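Local coordinates for CofB (Escherichia coli, PDB 5AX6), which serves as a minor pilin of the CFA/III type IVb pilus of enterotoxigenic strains, forming a homotrimer that probably takes part in pilus assembly, at residues A[351-362]-A[419-429]. Sequence-based numbering, arbitrary orientation.
Sequences YAAFSNSNASDL and YQADFSSLAGN
The backbones of 351-362 and 419-429 run in opposite senses and approach at two places, with Ala353 and Ser424 4.9 Å apart between CA atoms and Ser357 and Tyr419 6.7 Å apart. Neither place has a direct backbone hydrogen bond; a water stands in at each. One accepts from Ala353 N and donates to Ser424 O, the other accepts from Tyr419 N and donates to Ser357 O, though this last bond is unusually short and so less certain.

At the first place Tyr351 reaches across, CG anti to the backbone N (chi1 176°), and its OH donates to Phe423 O over 2.6 Å. The bond lies in the carbonyl plane on a lone pair, with a C=O...donor angle of 142°. Ser479 OG also hydrogen-bonds this hydroxyl. Leu426 CB sits over the ring centre, 3.9 Å from the centroid, a CH-pi contact, while CD1 of the same leucine packs on Tyr351 CE1. Ala353 CB rests 3.5 Å from Phe423 O. Asp422 OD1 accepts from Ser424 N, an Asx turn, and also from Ser424 OG, which comes from above the carboxylate plane.

Within the C-terminal domain, this joins the end of strand 341-353, an inner strand of an antiparallel sheet flanked by 327-333 and 478-487, to the long loop between strands 398-409 and 438-448. Ser402 of a second subunit packs on Tyr351, and Asn447 ND2 of that subunit hydrogen-bonds Ala427 O, which places the contact at the subunit interface.

At the second place Leu362 CD1 lies over one face of the Tyr419 ring, offset toward the rim, 3.4 Å from Tyr419 CD2. Ala359 CB meets the edge of that ring at Tyr419 CE2, 3.9 Å away. Asn358 N-caps the short helix 359-362, its OD1 accepting a weak bond from Asp361 N.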
ATOM      1  N   TYR A 351      20.736   3.347 -33.345  1.00 15.94           N
ATOM      2  CA  TYR A 351      21.666   3.054 -34.442  1.00 16.42           C
ATOM      3  C   TYR A 351      21.625   4.195 -35.458  1.00 18.95           C
ATOM      4  O   TYR A 351      20.543   4.610 -35.888  1.00 19.86           O
ATOM      5  CB  TYR A 351      21.323   1.719 -35.126  1.00 15.59           C
ATOM      6  CG  TYR A 351      22.207   1.438 -36.341  1.00 16.58           C
ATOM      7  CD1 TYR A 351      23.385   0.715 -36.214  1.00 17.66           C
ATOM      8  CD2 TYR A 351      21.867   1.912 -37.599  1.00 20.18           C
ATOM      9  CE1 TYR A 351      24.201   0.472 -37.305  1.00 18.42           C
ATOM     10  CE2 TYR A 351      22.679   1.677 -38.698  1.00 20.78           C
ATOM     11  CZ  TYR A 351      23.837   0.955 -38.546  1.00 18.95           C
ATOM     12  OH  TYR A 351      24.649   0.705 -39.623  1.00 20.83           O
ATOM     13  N   ALA A 352      22.784   4.700 -35.864  1.00 17.64           N
ATOM     14  CA  ALA A 352      22.796   5.757 -36.878  1.00 21.42           C
ATOM     15  C   ALA A 352      24.103   5.768 -37.631  1.00 19.04           C
ATOM     16  O   ALA A 352      25.159   5.483 -37.067  1.00 16.88           O
ATOM     17  CB  ALA A 352      22.548   7.121 -36.234  1.00 22.28           C
ATOM     18  N   ALA A 353      24.018   6.066 -38.921  1.00 19.04           N
ATOM     19  CA  ALA A 353      25.198   6.315 -39.715  1.00 16.93           C
ATOM     20  C   ALA A 353      25.334   7.826 -39.904  1.00 20.94           C
ATOM     21  O   ALA A 353      24.352   8.570 -39.807  1.00 21.42           O
ATOM     22  CB  ALA A 353      25.112   5.601 -41.049  1.00 17.35           C
ATOM     23  N   PHE A 354      26.556   8.288 -40.124  1.00 20.28           N
ATOM     24  CA  PHE A 354      26.755   9.660 -40.575  1.00 21.71           C
ATOM     25  C   PHE A 354      26.235   9.731 -42.018  1.00 23.71           C
ATOM     26  O   PHE A 354      25.946   8.688 -42.628  1.00 20.82           O
ATOM     27  CB  PHE A 354      28.225  10.059 -40.448  1.00 22.98           C
ATOM     28  CG  PHE A 354      28.742   9.982 -39.032  1.00 21.10           C
ATOM     29  CD1 PHE A 354      28.556  11.041 -38.153  1.00 19.48           C
ATOM     30  CD2 PHE A 354      29.386   8.845 -38.577  1.00 19.74           C
ATOM     31  CE1 PHE A 354      29.016  10.972 -36.847  1.00 18.71           C
ATOM     32  CE2 PHE A 354      29.846   8.768 -37.270  1.00 19.20           C
ATOM     33  CZ  PHE A 354      29.667   9.834 -36.404  1.00 18.57           C
ATOM     34  N   SER A 355      26.059  10.931 -42.565  1.00 24.34           N
ATOM     35  CA  SER A 355      25.264  11.009 -43.785  1.00 24.46           C
ATOM     36  C   SER A 355      25.904  11.719 -44.980  1.00 26.66           C
ATOM     37  O   SER A 355      25.200  12.042 -45.929  1.00 28.81           O
ATOM     38  CB  SER A 355      23.912  11.665 -43.476  1.00 22.72           C
ATOM     39  OG  SER A 355      24.052  12.965 -42.937  1.00 29.05           O
ATOM     40  N   ASN A 356      27.218  11.938 -44.966  1.00 24.65           N
ATOM     41  CA  ASN A 356      27.886  12.449 -46.174  1.00 28.08           C
ATOM     42  C   ASN A 356      28.063  11.338 -47.197  1.00 33.78           C
ATOM     43  O   ASN A 356      28.544  10.255 -46.868  1.00 29.80           O
ATOM     44  CB  ASN A 356      29.240  13.091 -45.841  1.00 23.08           C
ATOM     45  CG  ASN A 356      29.087  14.474 -45.243  1.00 26.47           C
ATOM     46  OD1 ASN A 356      28.055  15.126 -45.427  1.00 26.46           O
ATOM     47  ND2 ASN A 356      30.105  14.932 -44.524  1.00 26.40           N
ATOM     48  N   SER A 357      27.676  11.619 -48.442  1.00 31.07           N
ATOM     49  CA  SER A 357      27.593  10.595 -49.480  1.00 31.19           C
ATOM     50  C   SER A 357      28.461  10.865 -50.719  1.00 42.06           C
ATOM     51  O   SER A 357      29.041   9.943 -51.296  1.00 38.92           O
ATOM     52  CB  SER A 357      26.135  10.439 -49.913  1.00 31.74           C
ATOM     53  OG  SER A 357      25.992   9.372 -50.823  1.00 37.73           O
ATOM     54  N   ASN A 358      28.531  12.117 -51.148  1.00 40.26           N
ATOM     55  CA  ASN A 358      29.310  12.435 -52.336  1.00 43.99           C
ATOM     56  C   ASN A 358      30.650  13.055 -51.974  1.00 43.24           C
ATOM     57  O   ASN A 358      30.819  13.591 -50.874  1.00 41.54           O
ATOM     58  CB  ASN A 358      28.526  13.364 -53.267  1.00 46.14           C
ATOM     59  CG  ASN A 358      27.946  14.562 -52.543  1.00 52.27           C
ATOM     60  OD1 ASN A 358      28.676  15.361 -51.950  1.00 52.98           O
ATOM     61  ND2 ASN A 358      26.626  14.704 -52.601  1.00 54.22           N
ATOM     62  N   ALA A 359      31.590  12.979 -52.912  1.00 38.16           N
ATOM     63  CA  ALA A 359      32.977  13.380 -52.691  1.00 39.43           C
ATOM     64  C   ALA A 359      33.129  14.795 -52.143  1.00 38.71           C
ATOM     65  O   ALA A 359      33.977  15.039 -51.289  1.00 38.57           O
ATOM     66  CB  ALA A 359      33.767  13.242 -53.985  1.00 40.75           C
ATOM     67  N   SER A 360      32.323  15.731 -52.636  1.00 38.96           N
ATOM     68  CA  SER A 360      32.490  17.130 -52.243  1.00 43.00           C
ATOM     69  C   SER A 360      32.205  17.323 -50.760  1.00 42.73           C
ATOM     70  O   SER A 360      32.869  18.118 -50.095  1.00 44.14           O
ATOM     71  CB  SER A 360      31.591  18.050 -53.079  1.00 42.77           C
ATOM     72  OG  SER A 360      30.220  17.813 -52.825  1.00 54.35           O
ATOM     73  N   ASP A 361      31.222  16.593 -50.244  1.00 40.71           N
ATOM     74  CA  ASP A 361      30.898  16.662 -48.824  1.00 36.98           C
ATOM     75  C   ASP A 361      31.871  15.830 -47.995  1.00 31.87           C
ATOM     76  O   ASP A 361      32.303  16.256 -46.924  1.00 30.22           O
ATOM     77  CB  ASP A 361      29.462  16.191 -48.574  1.00 37.32           C
ATOM     78  CG  ASP A 361      28.426  17.155 -49.131  1.00 50.28           C
ATOM     79  OD1 ASP A 361      28.679  18.381 -49.113  1.00 46.03           O
ATOM     80  OD2 ASP A 361      27.359  16.687 -49.584  1.00 44.05           O
ATOM     81  N   LEU A 362      32.209  14.654 -48.512  1.00 32.27           N
ATOM     82  CA  LEU A 362      33.006  13.660 -47.794  1.00 30.82           C
ATOM     83  C   LEU A 362      34.470  14.037 -47.608  1.00 31.41           C
ATOM     84  O   LEU A 362      35.033  13.843 -46.530  1.00 29.62           O
ATOM     85  CB  LEU A 362      32.950  12.310 -48.524  1.00 31.11           C
ATOM     86  CG  LEU A 362      31.831  11.311 -48.237  1.00 39.14           C
ATOM     87  CD1 LEU A 362      31.910  10.150 -49.220  1.00 38.43           C
ATOM     88  CD2 LEU A 362      31.924  10.800 -46.804  1.00 32.16           C
ATOM     89  N   TYR A 419      30.865   6.876 -53.979  1.00 40.83           N
ATOM     90  CA  TYR A 419      31.120   6.005 -52.835  1.00 36.60           C
ATOM     91  C   TYR A 419      29.899   5.114 -52.629  1.00 33.19           C
ATOM     92  O   TYR A 419      28.799   5.605 -52.365  1.00 36.73           O
ATOM     93  CB  TYR A 419      31.438   6.829 -51.579  1.00 36.11           C
ATOM     94  CG  TYR A 419      32.704   7.660 -51.710  1.00 33.82           C
ATOM     95  CD1 TYR A 419      33.936   7.162 -51.294  1.00 34.01           C
ATOM     96  CD2 TYR A 419      32.668   8.931 -52.268  1.00 39.02           C
ATOM     97  CE1 TYR A 419      35.089   7.913 -51.420  1.00 28.35           C
ATOM     98  CE2 TYR A 419      33.815   9.685 -52.406  1.00 35.72           C
ATOM     99  CZ  TYR A 419      35.023   9.172 -51.981  1.00 39.91           C
ATOM    100  OH  TYR A 419      36.170   9.922 -52.115  1.00 39.38           O
ATOM    101  N   GLN A 420      30.089   3.807 -52.775  1.00 29.64           N
ATOM    102  CA  GLN A 420      28.961   2.876 -52.767  1.00 33.52           C
ATOM    103  C   GLN A 420      28.632   2.328 -51.370  1.00 34.74           C
ATOM    104  O   GLN A 420      27.485   1.992 -51.095  1.00 31.34           O
ATOM    105  CB  GLN A 420      29.226   1.713 -53.729  1.00 42.61           C
ATOM    106  CG  GLN A 420      29.320   2.123 -55.202  1.00 45.21           C
ATOM    107  CD  GLN A 420      28.130   2.957 -55.666  1.00 54.47           C
ATOM    108  OE1 GLN A 420      27.008   2.803 -55.175  1.00 48.31           O
ATOM    109  NE2 GLN A 420      28.377   3.854 -56.616  1.00 55.83           N
ATOM    110  N   ALA A 421      29.624   2.244 -50.489  1.00 30.07           N
ATOM    111  CA  ALA A 421      29.375   1.723 -49.140  1.00 27.94           C
ATOM    112  C   ALA A 421      28.409   2.634 -48.383  1.00 23.27           C
ATOM    113  O   ALA A 421      28.517   3.857 -48.438  1.00 25.13           O
ATOM    114  CB  ALA A 421      30.687   1.564 -48.383  1.00 28.90           C
ATOM    115  N   ASP A 422      27.449   2.035 -47.682  1.00 26.81           N
ATOM    116  CA  ASP A 422      26.383   2.798 -47.049  1.00 24.97           C
ATOM    117  C   ASP A 422      25.841   2.008 -45.853  1.00 24.79           C
ATOM    118  O   ASP A 422      25.298   0.915 -46.018  1.00 20.72           O
ATOM    119  CB  ASP A 422      25.269   3.096 -48.068  1.00 28.09           C
ATOM    120  CG  ASP A 422      24.224   4.063 -47.545  1.00 38.03           C
ATOM    121  OD1 ASP A 422      24.028   4.163 -46.314  1.00 30.66           O
ATOM    122  OD2 ASP A 422      23.573   4.729 -48.382  1.00 36.39           O
ATOM    123  N   PHE A 423      25.996   2.551 -44.651  1.00 21.30           N
ATOM    124  CA  PHE A 423      25.564   1.820 -43.461  1.00 22.47           C
ATOM    125  C   PHE A 423      24.345   2.471 -42.812  1.00 22.03           C
ATOM    126  O   PHE A 423      24.074   2.277 -41.623  1.00 19.37           O
ATOM    127  CB  PHE A 423      26.728   1.710 -42.460  1.00 20.14           C
ATOM    128  CG  PHE A 423      27.911   0.930 -42.984  1.00 21.75           C
ATOM    129  CD1 PHE A 423      27.725  -0.138 -43.856  1.00 22.03           C
ATOM    130  CD2 PHE A 423      29.202   1.254 -42.600  1.00 17.98           C
ATOM    131  CE1 PHE A 423      28.805  -0.856 -44.346  1.00 22.27           C
ATOM    132  CE2 PHE A 423      30.305   0.533 -43.078  1.00 22.09           C
ATOM    133  CZ  PHE A 423      30.108  -0.519 -43.960  1.00 24.76           C
ATOM    134  N   SER A 424      23.579   3.218 -43.598  1.00 18.31           N
ATOM    135  CA  SER A 424      22.450   3.945 -43.038  1.00 20.49           C
ATOM    136  C   SER A 424      21.361   3.005 -42.501  1.00 24.26           C
ATOM    137  O   SER A 424      20.597   3.388 -41.615  1.00 21.93           O
ATOM    138  CB  SER A 424      21.863   4.908 -44.083  1.00 27.36           C
ATOM    139  OG  SER A 424      21.301   4.201 -45.170  1.00 30.98           O
ATOM    140  N   SER A 425      21.294   1.781 -43.030  1.00 25.00           N
ATOM    141  CA  SER A 425      20.319   0.789 -42.562  1.00 24.85           C
ATOM    142  C   SER A 425      21.006  -0.487 -42.120  1.00 19.72           C
ATOM    143  O   SER A 425      21.600  -1.193 -42.928  1.00 19.40           O
ATOM    144  CB  SER A 425      19.295   0.470 -43.649  1.00 34.92           C
ATOM    145  OG  SER A 425      18.619   1.649 -44.047  1.00 39.50           O
ATOM    146  N   LEU A 426      20.916  -0.773 -40.826  1.00 19.03           N
ATOM    147  CA  LEU A 426      21.616  -1.906 -40.234  1.00 19.83           C
ATOM    148  C   LEU A 426      21.287  -3.240 -40.925  1.00 16.18           C
ATOM    149  O   LEU A 426      22.137  -4.122 -41.026  1.00 18.46           O
ATOM    150  CB  LEU A 426      21.272  -1.985 -38.742  1.00 20.73           C
ATOM    151  CG  LEU A 426      21.836  -3.154 -37.930  1.00 17.88           C
ATOM    152  CD1 LEU A 426      23.371  -3.183 -37.993  1.00 17.76           C
ATOM    153  CD2 LEU A 426      21.311  -3.064 -36.491  1.00 15.40           C
ATOM    154  N   ALA A 427      20.056  -3.384 -41.405  1.00 20.76           N
ATOM    155  CA  ALA A 427      19.643  -4.644 -42.032  1.00 22.69           C
ATOM    156  C   ALA A 427      20.234  -4.827 -43.431  1.00 22.38           C
ATOM    157  O   ALA A 427      20.194  -5.931 -43.990  1.00 21.13           O
ATOM    158  CB  ALA A 427      18.114  -4.736 -42.091  1.00 20.56           C
ATOM    159  N   GLY A 428      20.801  -3.765 -43.991  1.00 20.69           N
ATOM    160  CA  GLY A 428      21.393  -3.860 -45.318  1.00 22.20           C
ATOM    161  C   GLY A 428      22.844  -3.433 -45.440  1.00 24.01           C
ATOM    162  O   GLY A 428      23.287  -3.061 -46.535  1.00 22.93           O
ATOM    163  N   ASN A 429      23.605  -3.512 -44.344  1.00 19.27           N
ATOM    164  CA  ASN A 429      24.987  -3.021 -44.349  1.00 22.46           C
ATOM    165  C   ASN A 429      25.917  -3.756 -45.329  1.00 23.30           C
ATOM    166  O   ASN A 429      26.871  -3.178 -45.833  1.00 22.97           O
ATOM    167  CB  ASN A 429      25.589  -3.086 -42.932  1.00 20.41           C
ATOM    168  CG  ASN A 429      25.145  -1.910 -42.046  1.00 22.45           C
ATOM    169  OD1 ASN A 429      24.539  -0.951 -42.527  1.00 21.36           O
ATOM    170  ND2 ASN A 429      25.463  -1.981 -40.748  1.00 20.46           N
TER
HETATM  171  O   HOH W   1      21.296   6.058 -40.104  1.00 23.94           O
HETATM  172  O   HOH W   2      29.176   9.152 -53.624  1.00 35.58           O